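Uncharacterized protein (Trypanosoma brucei, PDB 2Q0X) is of unknown function but adopts the alpha/beta-hydrolase fold, with a strand-to-helix turn resembling the nucleophile elbow of that family and no established substrate. Local coordinates at residues His16-Tyr21 and Ile28-Met33; Gly45-Ser50 and Ile185-Ala190; Thr115-Gln120 and Phe197-Glu202. All blocks are in the same frame, centred on the assembly; numbering follows the deposited sequence.

Contact 1: residues His16-Tyr21 and Ile28-Met33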
ATOM      1  N   HIS A  16     -11.334  -5.311 -11.504  1.00 27.86           N
ATOM      2  CA  HIS A  16     -10.134  -5.658 -12.251  1.00 27.86           C
ATOM      3  C   HIS A  16      -8.944  -4.933 -11.657  1.00 27.51           C
ATOM      4  O   HIS A  16      -9.022  -3.763 -11.355  1.00 28.07           O
ATOM      5  CB  HIS A  16     -10.286  -5.304 -13.725  1.00 28.15           C
ATOM      6  CG  HIS A  16     -11.066  -6.311 -14.512  1.00 27.82           C
ATOM      7  ND1 HIS A  16     -12.435  -6.415 -14.428  1.00 28.66           N
ATOM      8  CD2 HIS A  16     -10.673  -7.244 -15.408  1.00 28.34           C
ATOM      9  CE1 HIS A  16     -12.854  -7.378 -15.231  1.00 28.85           C
ATOM     10  NE2 HIS A  16     -11.803  -7.902 -15.834  1.00 28.76           N
ATOM     11  N   LEU A  17      -7.847  -5.649 -11.473  1.00 27.32           N
ATOM     12  CA  LEU A  17      -6.659  -5.075 -10.865  1.00 27.23           C
ATOM     13  C   LEU A  17      -5.557  -5.023 -11.912  1.00 27.26           C
ATOM     14  O   LEU A  17      -5.340  -5.985 -12.642  1.00 27.53           O
ATOM     15  CB  LEU A  17      -6.188  -5.913  -9.681  1.00 26.88           C
ATOM     16  CG  LEU A  17      -5.092  -5.298  -8.805  1.00 26.94           C
ATOM     17  CD1 LEU A  17      -5.646  -4.149  -7.965  1.00 25.81           C
ATOM     18  CD2 LEU A  17      -4.482  -6.378  -7.932  1.00 26.83           C
ATOM     19  N   PHE A  18      -4.864  -3.898 -11.976  1.00 27.42           N
ATOM     20  CA  PHE A  18      -3.611  -3.840 -12.692  1.00 27.57           C
ATOM     21  C   PHE A  18      -2.645  -2.917 -11.991  1.00 27.53           C
ATOM     22  O   PHE A  18      -2.993  -2.279 -10.993  1.00 27.68           O
ATOM     23  CB  PHE A  18      -3.826  -3.422 -14.153  1.00 27.68           C
ATOM     24  CG  PHE A  18      -4.175  -1.982 -14.337  1.00 27.54           C
ATOM     25  CD1 PHE A  18      -5.466  -1.544 -14.148  1.00 27.74           C
ATOM     26  CD2 PHE A  18      -3.209  -1.066 -14.724  1.00 27.70           C
ATOM     27  CE1 PHE A  18      -5.799  -0.219 -14.326  1.00 27.88           C
ATOM     28  CE2 PHE A  18      -3.528   0.264 -14.892  1.00 28.06           C
ATOM     29  CZ  PHE A  18      -4.841   0.687 -14.698  1.00 28.26           C
ATOM     30  N   THR A  19      -1.411  -2.893 -12.495  1.00 27.22           N
ATOM     31  CA  THR A  19      -0.398  -1.977 -12.002  1.00 26.98           C
ATOM     32  C   THR A  19       0.201  -1.190 -13.182  1.00 27.14           C
ATOM     33  O   THR A  19       0.239  -1.674 -14.307  1.00 26.75           O
ATOM     34  CB  THR A  19       0.718  -2.723 -11.244  1.00 26.83           C
ATOM     35  OG1 THR A  19       1.436  -3.545 -12.158  1.00 26.69           O
ATOM     36  CG2 THR A  19       0.152  -3.616 -10.115  1.00 26.25           C
ATOM     37  N   TYR A  20       0.633   0.037 -12.930  1.00 27.38           N
ATOM     38  CA  TYR A  20       1.420   0.758 -13.923  1.00 27.64           C
ATOM     39  C   TYR A  20       2.725   1.195 -13.283  1.00 28.44           C
ATOM     40  O   TYR A  20       2.775   1.470 -12.082  1.00 28.21           O
ATOM     41  CB  TYR A  20       0.635   1.926 -14.536  1.00 27.16           C
ATOM     42  CG  TYR A  20       0.285   3.045 -13.574  1.00 26.57           C
ATOM     43  CD1 TYR A  20      -0.756   2.899 -12.663  1.00 25.50           C
ATOM     44  CD2 TYR A  20       0.992   4.254 -13.595  1.00 25.82           C
ATOM     45  CE1 TYR A  20      -1.091   3.925 -11.788  1.00 26.09           C
ATOM     46  CE2 TYR A  20       0.687   5.269 -12.721  1.00 26.23           C
ATOM     47  CZ  TYR A  20      -0.373   5.105 -11.813  1.00 26.46           C
ATOM     48  OH  TYR A  20      -0.711   6.117 -10.940  1.00 25.51           O
ATOM     49  N   TYR A  21       3.779   1.211 -14.090  1.00 29.77           N
ATOM     50  CA  TYR A  21       5.132   1.476 -13.601  1.00 30.97           C
ATOM     51  C   TYR A  21       5.329   2.959 -13.354  1.00 31.59           C
ATOM     52  O   TYR A  21       5.152   3.784 -14.250  1.00 31.57           O
ATOM     53  CB  TYR A  21       6.203   0.995 -14.591  1.00 31.47           C
ATOM     54  CG  TYR A  21       6.619  -0.448 -14.439  1.00 32.07           C
ATOM     55  CD1 TYR A  21       7.694  -0.805 -13.624  1.00 32.57           C
ATOM     56  CD2 TYR A  21       5.963  -1.458 -15.134  1.00 32.84           C
ATOM     57  CE1 TYR A  21       8.093  -2.138 -13.487  1.00 32.90           C
ATOM     58  CE2 TYR A  21       6.358  -2.802 -15.009  1.00 32.87           C
ATOM     59  CZ  TYR A  21       7.419  -3.140 -14.189  1.00 32.80           C
ATOM     60  OH  TYR A  21       7.793  -4.474 -14.075  1.00 32.33           O
ATOM     61  N   ILE A  28       2.316   0.774  -9.193  1.00 26.24           N
ATOM     62  CA  ILE A  28       1.156   1.351  -8.541  1.00 25.31           C
ATOM     63  C   ILE A  28      -0.079   0.522  -8.910  1.00 24.72           C
ATOM     64  O   ILE A  28      -0.442   0.439 -10.088  1.00 24.35           O
ATOM     65  CB  ILE A  28       0.952   2.818  -8.984  1.00 25.21           C
ATOM     66  CG1 ILE A  28       2.226   3.642  -8.719  1.00 24.95           C
ATOM     67  CG2 ILE A  28      -0.230   3.416  -8.274  1.00 24.79           C
ATOM     68  CD1 ILE A  28       2.256   4.964  -9.451  1.00 25.04           C
ATOM     69  N   PRO A  29      -0.699  -0.128  -7.913  1.00 24.02           N
ATOM     70  CA  PRO A  29      -1.952  -0.823  -8.120  1.00 23.55           C
ATOM     71  C   PRO A  29      -3.162   0.072  -8.300  1.00 22.69           C
ATOM     72  O   PRO A  29      -3.329   1.088  -7.608  1.00 22.97           O
ATOM     73  CB  PRO A  29      -2.133  -1.641  -6.835  1.00 23.48           C
ATOM     74  CG  PRO A  29      -0.860  -1.622  -6.168  1.00 24.34           C
ATOM     75  CD  PRO A  29      -0.213  -0.325  -6.542  1.00 24.33           C
ATOM     76  N   VAL A  30      -4.009  -0.363  -9.209  1.00 21.93           N
ATOM     77  CA  VAL A  30      -5.224   0.321  -9.567  1.00 21.56           C
ATOM     78  C   VAL A  30      -6.319  -0.735  -9.609  1.00 21.32           C
ATOM     79  O   VAL A  30      -6.189  -1.743 -10.298  1.00 21.08           O
ATOM     80  CB  VAL A  30      -5.119   1.011 -10.971  1.00 21.27           C
ATOM     81  CG1 VAL A  30      -6.393   1.766 -11.268  1.00 20.44           C
ATOM     82  CG2 VAL A  30      -3.878   1.938 -11.072  1.00 20.22           C
ATOM     83  N   PHE A  31      -7.384  -0.499  -8.868  1.00 21.44           N
ATOM     84  CA  PHE A  31      -8.540  -1.387  -8.849  1.00 22.12           C
ATOM     85  C   PHE A  31      -9.731  -0.678  -9.496  1.00 22.72           C
ATOM     86  O   PHE A  31     -10.192   0.333  -8.984  1.00 22.47           O
ATOM     87  CB  PHE A  31      -8.896  -1.767  -7.408  1.00 21.93           C
ATOM     88  CG  PHE A  31      -9.982  -2.787  -7.306  1.00 21.56           C
ATOM     89  CD1 PHE A  31     -11.206  -2.461  -6.769  1.00 21.84           C
ATOM     90  CD2 PHE A  31      -9.760  -4.101  -7.732  1.00 21.75           C
ATOM     91  CE1 PHE A  31     -12.208  -3.423  -6.675  1.00 22.22           C
ATOM     92  CE2 PHE A  31     -10.747  -5.044  -7.650  1.00 22.28           C
ATOM     93  CZ  PHE A  31     -11.972  -4.709  -7.116  1.00 22.00           C
ATOM     94  N   MET A  32     -10.224  -1.235 -10.603  1.00 23.80           N
ATOM     95  CA  MET A  32     -11.367  -0.686 -11.336  1.00 25.00           C
ATOM     96  C   MET A  32     -12.636  -1.541 -11.135  1.00 24.96           C
ATOM     97  O   MET A  32     -12.578  -2.762 -11.196  1.00 24.46           O
ATOM     98  CB  MET A  32     -11.057  -0.659 -12.823  1.00 25.04           C
ATOM     99  CG  MET A  32      -9.641  -0.194 -13.168  1.00 26.20           C
ATOM    100  SD  MET A  32      -9.367  -0.119 -14.941  1.00 27.62           S
ATOM    101  CE  MET A  32      -9.419  -1.826 -15.413  1.00 26.79           C
ATOM    102  N   MET A  33     -13.776  -0.877 -10.944  1.00 25.35           N
ATOM    103  CA  MET A  33     -15.075  -1.552 -10.826  1.00 25.84           C
ATOM    104  C   MET A  33     -16.041  -0.971 -11.842  1.00 26.18           C
ATOM    105  O   MET A  33     -16.094   0.252 -12.017  1.00 26.17           O
ATOM    106  CB  MET A  33     -15.668  -1.377  -9.428  1.00 25.64           C
ATOM    107  CG  MET A  33     -14.806  -1.944  -8.352  1.00 25.65           C
ATOM    108  SD  MET A  33     -15.320  -1.426  -6.729  1.00 25.70           S
ATOM    109  CE  MET A  33     -16.784  -2.391  -6.553  1.00 24.89           C
TER
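Phe-18 and Val-30 form a hydrogen-bonded pair in the antiparallel hairpin of strands 13-21 and 26-33, and their side chains run alongside each other. Val-30 CB lies over one face of the Phe-18 ring, offset to its rim and 3.6 Å from Phe-18 CE1, a CH-pi contact. Met-32 comes to the edge of the same ring, SD 3.6 Å from Phe-18 CE1, a Met-aromatic contact; the bend at chi3 (-68°) brings its CE to 4.0 Å from His-16 CB.

At the Tyr-20 ring, Ile-28 CB stands over a face, 3.6 Å from Tyr-20 CE1, whereas Val-30 CG2 meets the edge in the ring plane, 3.5 Å from the same CE1. On the opposite face of the sheet, Leu-17 CD1 approaches Val-30 O at 3.4 Å.

Six backbone bonds hold the register. Helix 87-104 covers the face that carries Phe-18, Tyr-20 and Val-30, Leu-97 touching all three, and Tyr-20 OH bonds to Asp-93 O. Through His-16 and Leu-17, strand 13-21 pairs in turn with a strand of the second subunit. The chemistry implies a buried, largely apolar layer on one face, with the N-H and C=O groups of three pairs satisfied across the hairpin.

Contact 2: residues Gly45-Ser50 and Ile185-Ala190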
ATOM      1  N   GLY A  45      -6.485   8.989  -1.892  1.00 23.00           N
ATOM      2  CA  GLY A  45      -6.650   9.293  -0.481  1.00 22.93           C
ATOM      3  C   GLY A  45      -5.375   9.701   0.200  1.00 22.91           C
ATOM      4  O   GLY A  45      -4.353  10.024  -0.444  1.00 22.47           O
ATOM      5  N   GLY A  46      -5.458   9.686   1.526  1.00 22.75           N
ATOM      6  CA  GLY A  46      -4.335   9.914   2.364  1.00 22.88           C
ATOM      7  C   GLY A  46      -3.321   8.791   2.265  1.00 23.11           C
ATOM      8  O   GLY A  46      -3.592   7.712   1.722  1.00 22.95           O
ATOM      9  N   GLN A  47      -2.154   9.051   2.824  1.00 23.23           N
ATOM     10  CA  GLN A  47      -1.046   8.108   2.759  1.00 23.63           C
ATOM     11  C   GLN A  47      -1.311   6.825   3.544  1.00 24.26           C
ATOM     12  O   GLN A  47      -0.792   5.779   3.180  1.00 24.57           O
ATOM     13  CB  GLN A  47       0.245   8.767   3.233  1.00 23.27           C
ATOM     14  CG  GLN A  47       0.824   9.756   2.249  1.00 22.66           C
ATOM     15  CD  GLN A  47       2.014  10.525   2.822  1.00 22.80           C
ATOM     16  OE1 GLN A  47       1.847  11.448   3.621  1.00 21.44           O
ATOM     17  NE2 GLN A  47       3.217  10.161   2.396  1.00 20.71           N
ATOM     18  N   THR A  48      -2.136   6.915   4.588  1.00 24.87           N
ATOM     19  CA  THR A  48      -2.511   5.778   5.408  1.00 25.45           C
ATOM     20  C   THR A  48      -3.868   5.208   5.042  1.00 26.01           C
ATOM     21  O   THR A  48      -4.401   4.372   5.767  1.00 26.63           O
ATOM     22  CB  THR A  48      -2.527   6.150   6.916  1.00 25.61           C
ATOM     23  OG1 THR A  48      -3.541   7.130   7.165  1.00 25.40           O
ATOM     24  CG2 THR A  48      -1.169   6.700   7.346  1.00 25.40           C
ATOM     25  N   GLU A  49      -4.441   5.662   3.938  1.00 26.35           N
ATOM     26  CA  GLU A  49      -5.686   5.119   3.433  1.00 26.70           C
ATOM     27  C   GLU A  49      -5.388   4.054   2.370  1.00 26.75           C
ATOM     28  O   GLU A  49      -4.615   4.287   1.439  1.00 27.72           O
ATOM     29  CB  GLU A  49      -6.584   6.228   2.864  1.00 26.59           C
ATOM     30  CG  GLU A  49      -7.168   7.120   3.956  1.00 27.16           C
ATOM     31  CD  GLU A  49      -8.147   8.176   3.431  1.00 27.40           C
ATOM     32  OE1 GLU A  49      -7.826   8.889   2.459  1.00 27.80           O
ATOM     33  OE2 GLU A  49      -9.243   8.320   4.020  1.00 29.30           O
ATOM     34  N   SER A  50      -6.030   2.903   2.525  1.00 26.26           N
ATOM     35  CA  SER A  50      -5.883   1.756   1.646  1.00 25.95           C
ATOM     36  C   SER A  50      -6.953   1.738   0.579  1.00 25.12           C
ATOM     37  O   SER A  50      -7.943   2.470   0.667  1.00 25.01           O
ATOM     38  CB  SER A  50      -6.034   0.474   2.496  1.00 26.21           C
ATOM     39  OG  SER A  50      -7.404   0.272   2.939  1.00 27.33           O
ATOM     40  N   ILE A 185      -3.155  14.629  11.128  1.00 40.89           N
ATOM     41  CA  ILE A 185      -3.354  13.511  10.224  1.00 40.08           C
ATOM     42  C   ILE A 185      -1.969  12.932   9.893  1.00 39.73           C
ATOM     43  O   ILE A 185      -1.011  13.696   9.765  1.00 39.48           O
ATOM     44  CB  ILE A 185      -4.092  13.996   8.951  1.00 40.29           C
ATOM     45  CG1 ILE A 185      -5.532  14.410   9.306  1.00 40.01           C
ATOM     46  CG2 ILE A 185      -4.071  12.923   7.850  1.00 40.33           C
ATOM     47  CD1 ILE A 185      -6.224  15.182   8.211  1.00 39.38           C
ATOM     48  N   PRO A 186      -1.843  11.588   9.793  1.00 39.22           N
ATOM     49  CA  PRO A 186      -0.541  11.022   9.417  1.00 39.10           C
ATOM     50  C   PRO A 186      -0.019  11.471   8.051  1.00 39.23           C
ATOM     51  O   PRO A 186      -0.732  11.402   7.044  1.00 39.34           O
ATOM     52  CB  PRO A 186      -0.783   9.512   9.450  1.00 39.13           C
ATOM     53  CG  PRO A 186      -1.970   9.323  10.299  1.00 39.22           C
ATOM     54  CD  PRO A 186      -2.831  10.530  10.074  1.00 39.06           C
ATOM     55  N   ILE A 187       1.224  11.940   8.033  1.00 39.44           N
ATOM     56  CA  ILE A 187       1.806  12.573   6.854  1.00 39.58           C
ATOM     57  C   ILE A 187       3.332  12.567   6.946  1.00 39.69           C
ATOM     58  O   ILE A 187       3.901  12.727   8.043  1.00 39.80           O
ATOM     59  CB  ILE A 187       1.276  14.030   6.693  1.00 39.70           C
ATOM     60  CG1 ILE A 187       1.735  14.650   5.367  1.00 39.74           C
ATOM     61  CG2 ILE A 187       1.704  14.908   7.886  1.00 39.72           C
ATOM     62  CD1 ILE A 187       0.882  15.830   4.907  1.00 39.40           C
ATOM     63  N   THR A 188       3.999  12.365   5.810  1.00 39.63           N
ATOM     64  CA  THR A 188       5.454  12.377   5.791  1.00 39.52           C
ATOM     65  C   THR A 188       5.947  13.815   5.661  1.00 39.53           C
ATOM     66  O   THR A 188       5.272  14.644   5.058  1.00 39.56           O
ATOM     67  CB  THR A 188       6.054  11.490   4.664  1.00 39.53           C
ATOM     68  OG1 THR A 188       5.604  11.939   3.381  1.00 39.56           O
ATOM     69  CG2 THR A 188       5.681  10.043   4.856  1.00 39.35           C
ATOM     70  N   PRO A 189       7.106  14.131   6.271  1.00 39.50           N
ATOM     71  CA  PRO A 189       7.699  15.455   6.037  1.00 39.70           C
ATOM     72  C   PRO A 189       7.840  15.798   4.546  1.00 39.69           C
ATOM     73  O   PRO A 189       7.577  16.936   4.156  1.00 39.72           O
ATOM     74  CB  PRO A 189       9.063  15.367   6.729  1.00 39.72           C
ATOM     75  CG  PRO A 189       8.887  14.318   7.796  1.00 39.53           C
ATOM     76  CD  PRO A 189       7.886  13.329   7.229  1.00 39.43           C
ATOM     77  N   ALA A 190       8.218  14.815   3.731  1.00 39.72           N
ATOM     78  CA  ALA A 190       8.386  15.022   2.298  1.00 39.78           C
ATOM     79  C   ALA A 190       7.100  15.482   1.629  1.00 39.89           C
ATOM     80  O   ALA A 190       7.148  16.244   0.685  1.00 40.25           O
ATOM     81  CB  ALA A 190       8.906  13.767   1.627  1.00 39.64           C
TER
HETATM   82  O   HOH W   1      -0.779  11.793   4.435  1.00 33.64           O
HETATM   83  O   HOH W   2      -2.926   9.501   6.115  1.00 41.50           O
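The loop that follows strand 40-44, a position that in alpha/beta hydrolases commonly contributes to the oxyanion hole, here folds into a type I beta turn from Gly-46 to Glu-49 and meets the N-terminal end of helix 189-193. That helix belongs to the long insertion between strands 135-143 and 227-232, the usual place for a cap in this fold; whether the loop serves catalysis in this protein is not known.

The primary carboxamide of Gln-47 bridges the gap by using both of its ends on one residue. Its OE1 accepts from Thr-188 N at 3.2 Å, the donor tilted from the carbonyl plane, and its NE2 donates to Thr-188 OG1 at 3.1 Å, almost straight (171°) and within the amide plane. The side chain, extended beyond CG (chi2 173°), crosses Thr-188 at about a right angle. A further bond from NE2 to Ser-77 O helps fix the amide rotation. Thr-188 is the N-cap of the helix, its OG1 also taking a weak bond from Arg-191 N, so Gln-47 helps position the capping hydroxyl.

Two waters bridge Pro-186 O to the turn. One donates to Gln-47 OE1 (2.8 Å) and to Pro-186 O (2.6 Å); the other donates to Pro-186 O and is also bonded to Thr-48 OG1. Apolar contact is small: Thr-48 CG2 touches Pro-186 CB at 3.5 Å. Ile-80 of the second subunit packs on Gln-47, Thr-48 and Thr-188. Within the turn, Gly-46 N donates to Glu-49 OE1 at 2.7 Å, on the anti side of the carboxylate.

Contact 3: residues Thr115-Gln120 and Phe197-Glu202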
ATOM      1  N   THR A 115     -10.015  12.113  -0.673  1.00 23.71           N
ATOM      2  CA  THR A 115     -10.240  12.207   0.749  1.00 23.53           C
ATOM      3  C   THR A 115      -8.923  12.509   1.433  1.00 23.75           C
ATOM      4  O   THR A 115      -7.852  12.193   0.915  1.00 23.17           O
ATOM      5  CB  THR A 115     -10.802  10.882   1.317  1.00 23.71           C
ATOM      6  OG1 THR A 115      -9.961   9.787   0.920  1.00 23.60           O
ATOM      7  CG2 THR A 115     -12.246  10.667   0.856  1.00 22.99           C
ATOM      8  N   SER A 116      -9.015  13.112   2.617  1.00 24.23           N
ATOM      9  CA  SER A 116      -7.846  13.335   3.484  1.00 24.57           C
ATOM     10  C   SER A 116      -6.732  14.157   2.780  1.00 24.59           C
ATOM     11  O   SER A 116      -7.029  15.134   2.085  1.00 25.13           O
ATOM     12  CB  SER A 116      -7.332  11.981   4.006  1.00 24.61           C
ATOM     13  OG  SER A 116      -6.354  12.173   4.997  1.00 24.72           O
ATOM     14  N   THR A 117      -5.463  13.757   2.920  1.00 24.68           N
ATOM     15  CA  THR A 117      -4.364  14.462   2.231  1.00 24.41           C
ATOM     16  C   THR A 117      -4.264  14.193   0.706  1.00 24.52           C
ATOM     17  O   THR A 117      -3.382  14.750   0.030  1.00 23.86           O
ATOM     18  CB  THR A 117      -3.014  14.184   2.912  1.00 24.55           C
ATOM     19  OG1 THR A 117      -2.666  12.799   2.785  1.00 24.72           O
ATOM     20  CG2 THR A 117      -3.039  14.620   4.420  1.00 24.20           C
ATOM     21  N   GLY A 118      -5.165  13.349   0.171  1.00 24.48           N
ATOM     22  CA  GLY A 118      -5.301  13.151  -1.265  1.00 24.31           C
ATOM     23  C   GLY A 118      -5.712  14.422  -1.978  1.00 24.45           C
ATOM     24  O   GLY A 118      -5.375  14.633  -3.148  1.00 23.91           O
ATOM     25  N   THR A 119      -6.433  15.282  -1.260  1.00 24.74           N
ATOM     26  CA  THR A 119      -6.829  16.557  -1.781  1.00 24.84           C
ATOM     27  C   THR A 119      -5.656  17.449  -2.192  1.00 24.97           C
ATOM     28  O   THR A 119      -5.798  18.272  -3.100  1.00 24.46           O
ATOM     29  CB  THR A 119      -7.773  17.336  -0.829  1.00 24.62           C
ATOM     30  OG1 THR A 119      -7.058  17.734   0.326  1.00 25.80           O
ATOM     31  CG2 THR A 119      -8.968  16.536  -0.427  1.00 23.92           C
ATOM     32  N   GLN A 120      -4.520  17.315  -1.501  1.00 25.43           N
ATOM     33  CA  GLN A 120      -3.294  18.009  -1.886  1.00 25.20           C
ATOM     34  C   GLN A 120      -2.905  17.724  -3.330  1.00 25.88           C
ATOM     35  O   GLN A 120      -2.383  18.603  -4.046  1.00 26.00           O
ATOM     36  CB  GLN A 120      -2.139  17.545  -1.013  1.00 25.47           C
ATOM     37  CG  GLN A 120      -0.857  18.383  -1.175  1.00 24.50           C
ATOM     38  CD  GLN A 120       0.236  17.998  -0.233  1.00 24.56           C
ATOM     39  OE1 GLN A 120       0.326  16.850   0.191  1.00 23.00           O
ATOM     40  NE2 GLN A 120       1.115  18.959   0.087  1.00 23.54           N
ATOM     41  N   PHE A 197      -1.422  22.380  -0.624  1.00 39.12           N
ATOM     42  CA  PHE A 197      -2.388  22.381   0.484  1.00 39.05           C
ATOM     43  C   PHE A 197      -2.714  20.948   0.887  1.00 39.00           C
ATOM     44  O   PHE A 197      -3.503  20.284   0.196  1.00 39.11           O
ATOM     45  CB  PHE A 197      -3.675  23.091   0.077  1.00 39.03           C
ATOM     46  CG  PHE A 197      -3.447  24.422  -0.517  1.00 39.00           C
ATOM     47  CD1 PHE A 197      -3.324  25.534   0.290  1.00 38.91           C
ATOM     48  CD2 PHE A 197      -3.338  24.566  -1.889  1.00 39.17           C
ATOM     49  CE1 PHE A 197      -3.098  26.779  -0.265  1.00 39.96           C
ATOM     50  CE2 PHE A 197      -3.104  25.800  -2.447  1.00 39.33           C
ATOM     51  CZ  PHE A 197      -2.987  26.916  -1.630  1.00 39.42           C
ATOM     52  N   PRO A 198      -2.098  20.465   1.985  1.00 38.72           N
ATOM     53  CA  PRO A 198      -2.280  19.084   2.398  1.00 38.59           C
ATOM     54  C   PRO A 198      -3.725  18.644   2.478  1.00 38.37           C
ATOM     55  O   PRO A 198      -4.052  17.627   1.929  1.00 37.99           O
ATOM     56  CB  PRO A 198      -1.608  19.045   3.776  1.00 38.83           C
ATOM     57  CG  PRO A 198      -0.536  20.059   3.669  1.00 38.65           C
ATOM     58  CD  PRO A 198      -1.153  21.174   2.872  1.00 38.45           C
ATOM     59  N   THR A 199      -4.587  19.448   3.105  1.00 38.50           N
ATOM     60  CA  THR A 199      -5.997  19.093   3.303  1.00 38.02           C
ATOM     61  C   THR A 199      -6.875  20.310   3.065  1.00 37.89           C
ATOM     62  O   THR A 199      -6.386  21.397   2.797  1.00 37.92           O
ATOM     63  CB  THR A 199      -6.236  18.591   4.746  1.00 38.00           C
ATOM     64  OG1 THR A 199      -5.928  19.650   5.676  1.00 37.76           O
ATOM     65  CG2 THR A 199      -5.357  17.340   5.042  1.00 37.22           C
ATOM     66  N   LEU A 200      -8.181  20.107   3.157  1.00 37.74           N
ATOM     67  CA  LEU A 200      -9.147  21.187   3.084  1.00 37.77           C
ATOM     68  C   LEU A 200      -9.031  22.212   4.211  1.00 38.09           C
ATOM     69  O   LEU A 200      -9.527  23.332   4.071  1.00 38.08           O
ATOM     70  CB  LEU A 200     -10.550  20.618   3.045  1.00 37.54           C
ATOM     71  CG  LEU A 200     -10.902  19.888   1.749  1.00 36.98           C
ATOM     72  CD1 LEU A 200     -12.372  19.604   1.722  1.00 35.15           C
ATOM     73  CD2 LEU A 200     -10.500  20.682   0.534  1.00 35.75           C
ATOM     74  N   GLN A 201      -8.406  21.849   5.339  1.00 38.26           N
ATOM     75  CA  GLN A 201      -8.085  22.856   6.357  1.00 38.27           C
ATOM     76  C   GLN A 201      -7.275  24.006   5.748  1.00 38.48           C
ATOM     77  O   GLN A 201      -7.637  25.177   5.876  1.00 38.45           O
ATOM     78  CB  GLN A 201      -7.323  22.240   7.525  1.00 38.19           C
ATOM     79  CG  GLN A 201      -7.203  23.134   8.763  1.00 37.89           C
ATOM     80  CD  GLN A 201      -8.491  23.231   9.545  1.00 38.00           C
ATOM     81  OE1 GLN A 201      -9.333  22.331   9.478  1.00 37.72           O
ATOM     82  NE2 GLN A 201      -8.657  24.330  10.307  1.00 37.14           N
ATOM     83  N   GLU A 202      -6.181  23.675   5.071  1.00 38.80           N
ATOM     84  CA  GLU A 202      -5.312  24.705   4.481  1.00 38.86           C
ATOM     85  C   GLU A 202      -5.899  25.291   3.186  1.00 38.62           C
ATOM     86  O   GLU A 202      -5.801  26.494   2.943  1.00 38.33           O
ATOM     87  CB  GLU A 202      -3.921  24.127   4.202  1.00 39.27           C
ATOM     88  CG  GLU A 202      -3.172  23.673   5.473  1.00 39.97           C
ATOM     89  CD  GLU A 202      -3.224  22.181   5.729  1.00 40.99           C
ATOM     90  OE1 GLU A 202      -4.202  21.506   5.315  1.00 42.20           O
ATOM     91  OE2 GLU A 202      -2.279  21.681   6.378  1.00 40.81           O
TER
HETATM   92  O   HOH W   3      -6.147  20.303   0.076  1.00 45.20           O
HETATM   93  O   HOH W   4      -1.888  21.107  -3.183  1.00 34.14           O
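Thr-117 and Gln-120 face the carbonyls of Pro-198 and Phe-197, and backbone contacts dominate. Pro-198 O receives a CA-H...O contact from Thr-117 CA (3.2 Å) and a weak, bent bond from Gln-120 N (3.5 Å, 124°), whose N-H is chiefly directed to Thr-117 O. Phe-197 O lies 3.1 Å from Gln-120 CA in another CA-H...O contact.

Water adds two bridges. One molecule donates to Phe-197 O and bonds to Thr-119 OG1; another joins Gln-120 O to Phe-197 N.

Apolar contact is narrower: Thr-117 CG2 meets Thr-199 CG2 at 3.6 Å. The Gln-120 chain, CG anti to the backbone N, passes Pro-198 while its OE1 bonds to Arg-191.

Capping organises the start of helix 200-209. In a capping box, Thr-199 N donates to Glu-202 OE1 (3.0 Å) from above the carboxylate plane and Thr-199 OG1 accepts weakly from Gln-201 N; Thr-199 OG1 also donates to Glu-202 OE1 (2.6 Å).

The strained Ser-116 backbone (phi 57°, psi -136°) after strand 110-115 is consistent with a nucleophile elbow, though no catalytic role is established. The contact sets the turn into helix 119-128 against the N-terminal end of helix 200-209, Thr-119 and Leu-200 resting on Leu-140 of strand 135-143.

Contact 1 closes along the chain before contacts 2 and 3 open, and those two cross, their segments alternating. Contact 1 lies at one edge of its own subunit's sheet, which there runs on into the second subunit; its centre is about 20 Å from that of contact 2 and 23 Å from that of contact 3. Contacts 2 and 3, centres about 10 Å apart, do meet: Glu-49 OE1 is 2.8 Å from Thr-115 OG1, a probable hydrogen bond. Both join a loop after a central strand, 40-44 or 110-115, to the insertion carrying helices 189-193 and 200-209. The insertion thus contacts the sheet end where alpha/beta hydrolases usually keep their active site, consistent with a cap-like placement.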